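Local coordinates for phosphomethylpyrimidine kinase (Pyrococcus furiosus, PDB 2PB9), which probably makes thiamine phosphate by joining a pyrimidine diphosphate to a thiazole phosphate, the task of this C-terminal ThiN domain, after its N-terminal kinase domain phosphorylates the pyrimidine, at residues N23-I28 with Y60-K65; T33-S38 with S94-R99; K118-D123 with E144-R149. All coordinates share one frame; numbering follows the deposited sequence.

Interaction 1: N23-I28 with Y60-K65; sequences NPVRLI and YGNSVK
Val25, Pro24 and Ile28 pack against Val64 where a type I beta turn, Val25 to Ile28, leans on the beta hairpin formed by strands 57-59 and 64-66. The apolar contacts centre on Val64, whose bond from CA to CB points at the turn. Its CG1 meets Ile28 CG1 at 3.6 Å and Val25 CG2 at 4.1 Å, while its CG2 branch reaches Pro24 CD, the two side chains crossing at about a right angle. A branched aliphatic residue suits this place because its two methyls can touch different partners at once. Val25 holds CG1 opposite its backbone N (chi1 -164°), which leaves CG2 to face the hairpin loop at Asn62 O, 3.4 Å away.

At the more exposed edge of the contact, polar side chains replace the aliphatic ones. Asn23 follows helix 5-21 with a positive phi, a conformation that asparagine tolerates well, and its amide lies beside Ser63, with CG 3.8 Å from Asn62 O. Replacing Asn23 by an alanine removes the amide, which would probably open a gap beside Ser63 and the hairpin loop. The ammonium of Lys59, just before the hairpin loop, donates to the carbonyls of both Val25 and Ile28.

Backbone bonds shape each half separately. The turn is closed by Ile28 N donating to Val25 O at 3.1 Å, and the hairpin loop by Tyr60 N donating to Ser63 O.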
loop_
_atom_site.group_PDB
_atom_site.type_symbol
_atom_site.label_atom_id
_atom_site.label_comp_id
_atom_site.label_asym_id
_atom_site.label_seq_id
_atom_site.Cartn_x
_atom_site.Cartn_y
_atom_site.Cartn_z
ATOM N N ASN A 23 1.870 27.267 20.149
ATOM C CA ASN A 23 2.527 27.044 18.861
ATOM C C ASN A 23 3.033 25.628 18.591
ATOM O O ASN A 23 4.239 25.393 18.525
ATOM C CB ASN A 23 3.693 28.024 18.710
ATOM C CG ASN A 23 4.419 27.867 17.385
ATOM O OD1 ASN A 23 3.814 27.981 16.317
ATOM N ND2 ASN A 23 5.723 27.600 17.448
ATOM N N PRO A 24 2.110 24.673 18.406
ATOM C CA PRO A 24 2.401 23.261 18.137
ATOM C C PRO A 24 2.533 22.955 16.641
ATOM O O PRO A 24 1.680 22.291 16.053
ATOM C CB PRO A 24 1.200 22.568 18.746
ATOM C CG PRO A 24 0.091 23.503 18.343
ATOM C CD PRO A 24 0.667 24.871 18.635
ATOM N N VAL A 25 3.604 23.433 16.026
ATOM C CA VAL A 25 3.795 23.211 14.603
ATOM C C VAL A 25 4.168 21.766 14.260
ATOM O O VAL A 25 3.625 21.191 13.316
ATOM C CB VAL A 25 4.876 24.160 14.042
ATOM C CG1 VAL A 25 4.795 24.206 12.521
ATOM C CG2 VAL A 25 4.697 25.547 14.636
ATOM N N ARG A 26 5.081 21.171 15.022
ATOM C CA ARG A 26 5.495 19.804 14.729
ATOM C C ARG A 26 4.357 18.803 14.809
ATOM O O ARG A 26 4.450 17.721 14.225
ATOM C CB ARG A 26 6.616 19.356 15.672
ATOM C CG ARG A 26 6.193 19.174 17.119
ATOM C CD ARG A 26 7.394 18.821 18.003
ATOM N NE ARG A 26 7.751 17.401 17.963
ATOM C CZ ARG A 26 7.466 16.532 18.931
ATOM N NH1 ARG A 26 6.818 16.938 20.021
ATOM N NH2 ARG A 26 7.830 15.259 18.814
ATOM N N LEU A 27 3.288 19.166 15.518
ATOM C CA LEU A 27 2.143 18.274 15.696
ATOM C C LEU A 27 1.036 18.380 14.644
ATOM O O LEU A 27 0.109 17.577 14.637
ATOM C CB LEU A 27 1.528 18.489 17.085
ATOM C CG LEU A 27 2.404 18.227 18.319
ATOM C CD1 LEU A 27 1.577 18.378 19.595
ATOM C CD2 LEU A 27 2.995 16.826 18.241
ATOM N N ILE A 28 1.131 19.358 13.756
ATOM C CA ILE A 28 0.114 19.561 12.735
ATOM C C ILE A 28 0.345 18.738 11.471
ATOM O O ILE A 28 1.397 18.843 10.847
ATOM C CB ILE A 28 0.053 21.062 12.325
ATOM C CG1 ILE A 28 -0.277 21.927 13.542
ATOM C CG2 ILE A 28 -0.985 21.273 11.226
ATOM C CD1 ILE A 28 -1.689 21.824 14.002
ATOM N N TYR A 60 1.341 27.482 9.506
ATOM C CA TYR A 60 1.403 28.775 8.873
ATOM C C TYR A 60 2.892 29.004 8.616
ATOM O O TYR A 60 3.494 28.298 7.805
ATOM C CB TYR A 60 0.777 29.837 9.775
ATOM C CG TYR A 60 0.313 31.055 9.012
ATOM C CD1 TYR A 60 -0.265 30.931 7.748
ATOM C CD2 TYR A 60 0.478 32.337 9.538
ATOM C CE1 TYR A 60 -0.660 32.063 7.022
ATOM C CE2 TYR A 60 0.087 33.466 8.827
ATOM C CZ TYR A 60 -0.476 33.325 7.572
ATOM O OH TYR A 60 -0.823 34.448 6.860
ATOM N N GLY A 61 3.512 29.964 9.276
ATOM C CA GLY A 61 4.932 30.125 9.028
ATOM C C GLY A 61 5.566 29.036 9.864
ATOM O O GLY A 61 5.417 27.848 9.577
ATOM N N ASN A 62 6.265 29.457 10.911
ATOM C CA ASN A 62 6.879 28.534 11.840
ATOM C C ASN A 62 5.861 28.511 12.957
ATOM O O ASN A 62 6.196 28.596 14.138
ATOM C CB ASN A 62 8.213 29.076 12.355
ATOM C CG ASN A 62 8.860 28.156 13.386
ATOM O OD1 ASN A 62 8.286 27.134 13.775
ATOM N ND2 ASN A 62 10.057 28.524 13.841
ATOM N N SER A 63 4.600 28.431 12.560
ATOM C CA SER A 63 3.509 28.400 13.516
ATOM C C SER A 63 2.268 27.748 12.923
ATOM O O SER A 63 2.321 27.123 11.865
ATOM C CB SER A 63 3.186 29.821 13.994
ATOM O OG SER A 63 2.908 30.670 12.899
ATOM N N VAL A 64 1.150 27.901 13.616
ATOM C CA VAL A 64 -0.095 27.315 13.169
ATOM C C VAL A 64 -1.166 28.385 13.086
ATOM O O VAL A 64 -1.051 29.449 13.694
ATOM C CB VAL A 64 -0.558 26.217 14.137
ATOM C CG1 VAL A 64 0.608 25.299 14.456
ATOM C CG2 VAL A 64 -1.128 26.841 15.403
ATOM N N LYS A 65 -2.218 28.100 12.332
ATOM C CA LYS A 65 -3.287 29.063 12.184
ATOM C C LYS A 65 -4.611 28.366 11.973
ATOM O O LYS A 65 -4.709 27.425 11.190
ATOM C CB LYS A 65 -2.980 29.988 11.003
ATOM C CG LYS A 65 -4.024 31.050 10.732
ATOM C CD LYS A 65 -3.576 31.989 9.625
ATOM C CE LYS A 65 -4.677 32.965 9.251
ATOM N NZ LYS A 65 -4.211 33.951 8.242
#

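Interaction 2: T33-S38 with S94-R99; sequences TNFVYS and SAINIR
Ser94 swings its hydroxyl opposite its backbone N (chi1 -175°), carrying OG across to the carbonyl of Val36; Asn97 tucks CG between its N and carbonyl carbon (chi1 65°), bringing OD1 to the backbone of Asn34. Ser94 OG donates to Val36 O at 3.0 Å, nearly in line with the C=O bond, and Ala95 N donates to the same oxygen at a tilt, so two donors grip it. Val36 N returns a bond to Ala95 O at 3.1 Å. At the other end Asn34 N reaches Asn97 OD1 at 3.2 Å from above the amide plane, while Thr33 OG1 donates to Asn97 O at 2.9 Å in the carbonyl plane. There a weak bond from Asn97 N to Asn34 O continues the backbone pairing, supplemented by these side chains. The Asn34 side chain lies about 2 Å, between nearest atoms, from a bound phosphate, probably from the crystallisation liquor, which may mark a pocket.

Strands 35-38 and 94-98 are antiparallel neighbours in the middle of the mixed sheet. Val36 and Ala95 form a hydrogen-bonded pair; Phe35 with Ile96 and Tyr37 with Ser94 are non-hydrogen-bonded pairs whose side chains share the face covered by helices 5-21 and 176-185. Phe35 and Ile96 suit that buried face, and Ser94 is tolerated because its hydroxyl is bonded. Ile96 lays CD1 over one face of the Phe35 ring, 4.0 Å above its plane, offset toward the rim, while Ala95 O and Ser94 OG sit at the ring edge. Ile96 CG1 touches Thr33 CG2 at 3.5 Å. On the opposite side Val36 CG2 meets Ala95 CB at 4.3 Å.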
loop_
_atom_site.group_PDB
_atom_site.type_symbol
_atom_site.label_atom_id
_atom_site.label_comp_id
_atom_site.label_asym_id
_atom_site.label_seq_id
_atom_site.Cartn_x
_atom_site.Cartn_y
_atom_site.Cartn_z
ATOM N N THR A 33 -5.242 20.309 11.338
ATOM C CA THR A 33 -5.741 19.816 12.601
ATOM C C THR A 33 -7.101 20.435 12.920
ATOM O O THR A 33 -7.314 21.643 12.752
ATOM C CB THR A 33 -4.748 20.111 13.760
ATOM O OG1 THR A 33 -3.627 19.226 13.656
ATOM C CG2 THR A 33 -5.426 19.918 15.132
ATOM N N ASN A 34 -8.026 19.585 13.347
ATOM C CA ASN A 34 -9.336 20.040 13.737
ATOM C C ASN A 34 -9.508 19.651 15.206
ATOM O O ASN A 34 -9.064 18.588 15.643
ATOM C CB ASN A 34 -10.417 19.408 12.861
ATOM C CG ASN A 34 -11.608 20.334 12.657
ATOM O OD1 ASN A 34 -12.348 20.197 11.689
ATOM N ND2 ASN A 34 -11.794 21.283 13.569
ATOM N N PHE A 35 -10.135 20.537 15.964
ATOM C CA PHE A 35 -10.356 20.345 17.386
ATOM C C PHE A 35 -11.874 20.429 17.554
ATOM O O PHE A 35 -12.493 21.432 17.178
ATOM C CB PHE A 35 -9.629 21.475 18.126
ATOM C CG PHE A 35 -9.445 21.246 19.596
ATOM C CD1 PHE A 35 -8.686 22.143 20.351
ATOM C CD2 PHE A 35 -10.051 20.172 20.244
ATOM C CE1 PHE A 35 -8.533 21.981 21.732
ATOM C CE2 PHE A 35 -9.908 19.996 21.626
ATOM C CZ PHE A 35 -9.147 20.906 22.370
ATOM N N VAL A 36 -12.482 19.376 18.092
ATOM C CA VAL A 36 -13.933 19.379 18.243
ATOM C C VAL A 36 -14.470 19.203 19.647
ATOM O O VAL A 36 -13.778 18.730 20.552
ATOM C CB VAL A 36 -14.619 18.299 17.358
ATOM C CG1 VAL A 36 -14.242 18.501 15.918
ATOM C CG2 VAL A 36 -14.249 16.894 17.840
ATOM N N TYR A 37 -15.726 19.597 19.801
ATOM C CA TYR A 37 -16.438 19.490 21.059
ATOM C C TYR A 37 -17.901 19.269 20.692
ATOM O O TYR A 37 -18.568 20.147 20.144
ATOM C CB TYR A 37 -16.262 20.760 21.875
ATOM C CG TYR A 37 -16.709 20.636 23.313
ATOM C CD1 TYR A 37 -16.989 19.388 23.878
ATOM C CD2 TYR A 37 -16.832 21.772 24.119
ATOM C CE1 TYR A 37 -17.383 19.274 25.206
ATOM C CE2 TYR A 37 -17.219 21.670 25.446
ATOM C CZ TYR A 37 -17.493 20.423 25.980
ATOM O OH TYR A 37 -17.867 20.338 27.293
ATOM N N SER A 38 -18.379 18.070 20.990
ATOM C CA SER A 38 -19.734 17.671 20.664
ATOM C C SER A 38 -20.783 18.045 21.695
ATOM O O SER A 38 -20.466 18.409 22.829
ATOM C CB SER A 38 -19.761 16.155 20.451
ATOM O OG SER A 38 -21.082 15.678 20.363
ATOM N N SER A 94 -14.916 15.592 23.217
ATOM C CA SER A 94 -13.899 16.474 22.682
ATOM C C SER A 94 -12.802 15.576 22.140
ATOM O O SER A 94 -12.642 14.435 22.586
ATOM C CB SER A 94 -13.332 17.384 23.770
ATOM O OG SER A 94 -12.429 18.328 23.209
ATOM N N ALA A 95 -12.059 16.085 21.167
ATOM C CA ALA A 95 -10.969 15.328 20.570
ATOM C C ALA A 95 -10.161 16.255 19.682
ATOM O O ALA A 95 -10.553 17.397 19.451
ATOM C CB ALA A 95 -11.524 14.154 19.743
ATOM N N ILE A 96 -9.032 15.759 19.196
ATOM C CA ILE A 96 -8.173 16.527 18.305
ATOM C C ILE A 96 -7.258 15.580 17.538
ATOM O O ILE A 96 -6.784 14.578 18.082
ATOM C CB ILE A 96 -7.311 17.552 19.083
ATOM C CG1 ILE A 96 -6.553 18.438 18.104
ATOM C CG2 ILE A 96 -6.310 16.841 19.983
ATOM C CD1 ILE A 96 -5.808 19.563 18.776
ATOM N N ASN A 97 -7.027 15.864 16.267
ATOM C CA ASN A 97 -6.147 14.995 15.514
ATOM C C ASN A 97 -4.828 15.701 15.236
ATOM O O ASN A 97 -4.795 16.852 14.780
ATOM C CB ASN A 97 -6.796 14.520 14.198
ATOM C CG ASN A 97 -7.053 15.650 13.208
ATOM O OD1 ASN A 97 -8.055 16.359 13.303
ATOM N ND2 ASN A 97 -6.146 15.818 12.250
ATOM N N ILE A 98 -3.737 15.011 15.545
ATOM C CA ILE A 98 -2.423 15.563 15.315
ATOM C C ILE A 98 -1.601 14.627 14.456
ATOM O O ILE A 98 -1.935 13.455 14.292
ATOM C CB ILE A 98 -1.688 15.818 16.631
ATOM C CG1 ILE A 98 -1.627 14.533 17.455
ATOM C CG2 ILE A 98 -2.404 16.905 17.413
ATOM C CD1 ILE A 98 -0.824 14.679 18.750
ATOM N N ARG A 99 -0.525 15.176 13.908
ATOM C CA ARG A 99 0.402 14.457 13.048
ATOM C C ARG A 99 0.972 13.190 13.694
ATOM O O ARG A 99 1.159 13.133 14.911
ATOM C CB ARG A 99 1.553 15.396 12.670
ATOM C CG ARG A 99 2.368 14.949 11.485
ATOM C CD ARG A 99 3.283 16.056 11.050
ATOM N NE ARG A 99 4.301 16.335 12.058
ATOM C CZ ARG A 99 5.406 15.613 12.230
ATOM N NH1 ARG A 99 5.650 14.560 11.456
ATOM N NH2 ARG A 99 6.267 15.940 13.184
#

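Interaction 3: K118-D123 with E144-R149; sequences KVSFYD and ETAIKR
Ala146 and Ser120 form the close-packed part of this contact. Having only a methyl, Ala146 lets its helix draw near the strand: its CB lies 3.3 Å from Phe121 O and meets the edge of the Tyr122 ring at CD2. Ser120 points at the helix and turns OG opposite its N (chi1 -165°), which directs the hydroxyl to Ala146 O; the bond is modelled as doubtfully short. A small hydroxyl suits this buried spot, serving a helix carbonyl while OG rests against Arg149 CB. Thr145 CG2 packs on Tyr122 CB at 3.9 Å.

Strand 118-121 and helix 138-149 belong to a beta-alpha-beta crossover, for the chain continues from the helix into strand 154-159, the parallel neighbour of 118-121. Ala146 also touches Ile157 of that strand.

The partly exposed side is looser and belongs to Arg149. Bends at chi2 and chi3 fold its chain back over the strand, where Arg149 NE and NH2 both give weak bonds to Phe121 O, at 3.1 and 2.9 Å. The guanidinium lies obliquely over one face of the Phe121 ring, offset toward its rim, the planes 33° apart, with Phe121 CE1 3.4 Å from Arg149 NH1. A long, flat cation can meet a carbonyl and an aromatic face together. Away from the Phe121 ring, a water accepts from Arg149 NH2 at 2.7 Å and from Asp123 N at 2.8 Å.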
loop_
_atom_site.group_PDB
_atom_site.type_symbol
_atom_site.label_atom_id
_atom_site.label_comp_id
_atom_site.label_asym_id
_atom_site.label_seq_id
_atom_site.Cartn_x
_atom_site.Cartn_y
_atom_site.Cartn_z
ATOM N N LYS A 118 -4.200 4.842 28.831
ATOM C CA LYS A 118 -4.223 3.977 27.660
ATOM C C LYS A 118 -4.195 4.571 26.256
ATOM O O LYS A 118 -4.705 5.652 25.989
ATOM C CB LYS A 118 -5.418 3.023 27.765
ATOM C CG LYS A 118 -5.249 1.884 28.771
ATOM C CD LYS A 118 -5.099 2.375 30.210
ATOM C CE LYS A 118 -3.663 2.236 30.684
ATOM N NZ LYS A 118 -3.218 0.816 30.588
ATOM N N VAL A 119 -3.592 3.807 25.358
ATOM C CA VAL A 119 -3.459 4.162 23.957
ATOM C C VAL A 119 -3.744 2.904 23.147
ATOM O O VAL A 119 -3.134 1.874 23.368
ATOM C CB VAL A 119 -2.020 4.676 23.646
ATOM C CG1 VAL A 119 -1.053 4.167 24.696
ATOM C CG2 VAL A 119 -1.567 4.205 22.268
ATOM N N SER A 120 -4.700 2.977 22.232
ATOM C CA SER A 120 -5.014 1.828 21.402
ATOM C C SER A 120 -4.847 2.265 19.956
ATOM O O SER A 120 -4.405 3.385 19.684
ATOM C CB SER A 120 -6.436 1.351 21.666
ATOM O OG SER A 120 -6.637 0.048 21.138
ATOM N N PHE A 121 -5.194 1.395 19.019
ATOM C CA PHE A 121 -5.035 1.743 17.615
ATOM C C PHE A 121 -5.881 0.825 16.775
ATOM O O PHE A 121 -6.528 -0.088 17.283
ATOM C CB PHE A 121 -3.567 1.575 17.193
ATOM C CG PHE A 121 -3.087 0.142 17.231
ATOM C CD1 PHE A 121 -3.382 -0.741 16.187
ATOM C CD2 PHE A 121 -2.395 -0.348 18.343
ATOM C CE1 PHE A 121 -2.999 -2.094 16.247
ATOM C CE2 PHE A 121 -2.007 -1.702 18.416
ATOM C CZ PHE A 121 -2.312 -2.575 17.365
ATOM N N TYR A 122 -5.862 1.080 15.474
ATOM C CA TYR A 122 -6.574 0.252 14.520
ATOM C C TYR A 122 -5.785 0.282 13.225
ATOM O O TYR A 122 -5.117 1.267 12.923
ATOM C CB TYR A 122 -8.010 0.750 14.320
ATOM C CG TYR A 122 -8.169 2.093 13.643
ATOM C CD1 TYR A 122 -7.877 2.251 12.294
ATOM C CD2 TYR A 122 -8.712 3.180 14.332
ATOM C CE1 TYR A 122 -8.134 3.452 11.640
ATOM C CE2 TYR A 122 -8.976 4.387 13.681
ATOM C CZ TYR A 122 -8.688 4.511 12.334
ATOM O OH TYR A 122 -8.998 5.666 11.658
ATOM N N ASP A 123 -5.837 -0.817 12.484
ATOM C CA ASP A 123 -5.120 -0.927 11.227
ATOM C C ASP A 123 -6.123 -1.231 10.134
ATOM O O ASP A 123 -6.808 -2.248 10.180
ATOM C CB ASP A 123 -4.066 -2.036 11.324
ATOM C CG ASP A 123 -3.275 -2.211 10.040
ATOM O OD1 ASP A 123 -3.225 -1.273 9.218
ATOM O OD2 ASP A 123 -2.686 -3.292 9.859
ATOM N N GLU A 144 -14.103 1.675 17.049
ATOM C CA GLU A 144 -14.578 0.506 17.781
ATOM C C GLU A 144 -13.483 -0.542 17.899
ATOM O O GLU A 144 -13.245 -1.097 18.967
ATOM C CB GLU A 144 -15.771 -0.110 17.066
ATOM C CG GLU A 144 -16.953 0.808 16.931
ATOM C CD GLU A 144 -18.010 0.223 16.030
ATOM O OE1 GLU A 144 -18.401 -0.943 16.273
ATOM O OE2 GLU A 144 -18.443 0.923 15.086
ATOM N N THR A 145 -12.830 -0.819 16.780
ATOM C CA THR A 145 -11.755 -1.793 16.757
ATOM C C THR A 145 -10.761 -1.416 17.838
ATOM O O THR A 145 -10.415 -2.236 18.681
ATOM C CB THR A 145 -11.071 -1.795 15.377
ATOM O OG1 THR A 145 -11.969 -2.349 14.413
ATOM C CG2 THR A 145 -9.794 -2.600 15.397
ATOM N N ALA A 146 -10.329 -0.158 17.818
ATOM C CA ALA A 146 -9.369 0.361 18.788
ATOM C C ALA A 146 -9.877 0.306 20.232
ATOM O O ALA A 146 -9.132 -0.038 21.153
ATOM C CB ALA A 146 -9.012 1.780 18.431
ATOM N N ILE A 147 -11.146 0.659 20.416
ATOM C CA ILE A 147 -11.776 0.666 21.730
ATOM C C ILE A 147 -11.945 -0.743 22.295
ATOM O O ILE A 147 -11.732 -0.972 23.487
ATOM C CB ILE A 147 -13.157 1.401 21.669
ATOM C CG1 ILE A 147 -12.924 2.920 21.748
ATOM C CG2 ILE A 147 -14.076 0.930 22.789
ATOM C CD1 ILE A 147 -14.184 3.774 21.689
ATOM N N LYS A 148 -12.321 -1.684 21.437
ATOM C CA LYS A 148 -12.510 -3.063 21.862
ATOM C C LYS A 148 -11.183 -3.797 21.996
ATOM O O LYS A 148 -11.108 -4.834 22.646
ATOM C CB LYS A 148 -13.416 -3.794 20.874
ATOM C CG LYS A 148 -14.839 -3.270 20.857
ATOM C CD LYS A 148 -15.691 -4.051 19.875
ATOM C CE LYS A 148 -17.143 -3.614 19.917
ATOM N NZ LYS A 148 -17.938 -4.387 18.926
ATOM N N ARG A 149 -10.143 -3.252 21.371
ATOM C CA ARG A 149 -8.792 -3.816 21.412
ATOM C C ARG A 149 -8.343 -3.996 22.875
ATOM O O ARG A 149 -8.093 -5.115 23.315
ATOM C CB ARG A 149 -7.839 -2.877 20.657
ATOM C CG ARG A 149 -6.359 -3.213 20.713
ATOM C CD ARG A 149 -5.856 -3.808 19.405
ATOM N NE ARG A 149 -6.312 -3.056 18.240
ATOM C CZ ARG A 149 -6.060 -3.388 16.973
ATOM N NH1 ARG A 149 -5.342 -4.471 16.688
ATOM N NH2 ARG A 149 -6.548 -2.647 15.984
HETATM O O HOH W 1 -7.468 -2.921 13.490
#

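In the fold
Interaction 2 is the core: near the centre of the chain, wholly buried, and built from backbone pairing that side-chain bonds extend. Interactions 1 and 3 are partly buried and lie on opposite sides of that centre, about 28 Å apart between centres. Interaction 1 is mainly aliphatic and joins a turn to a two-stranded hairpin; it touches interaction 2, since Arg26 O and Leu27 O probably accept bonds from Arg99, and Ile28 packs on Thr33. Interaction 3 shares the main sheet with interaction 2 but sits at 118-121, one of its two outermost strands within the chain, where a helix packs against the strand and a serine hydroxyl, an arginine and a water supply the polar contacts.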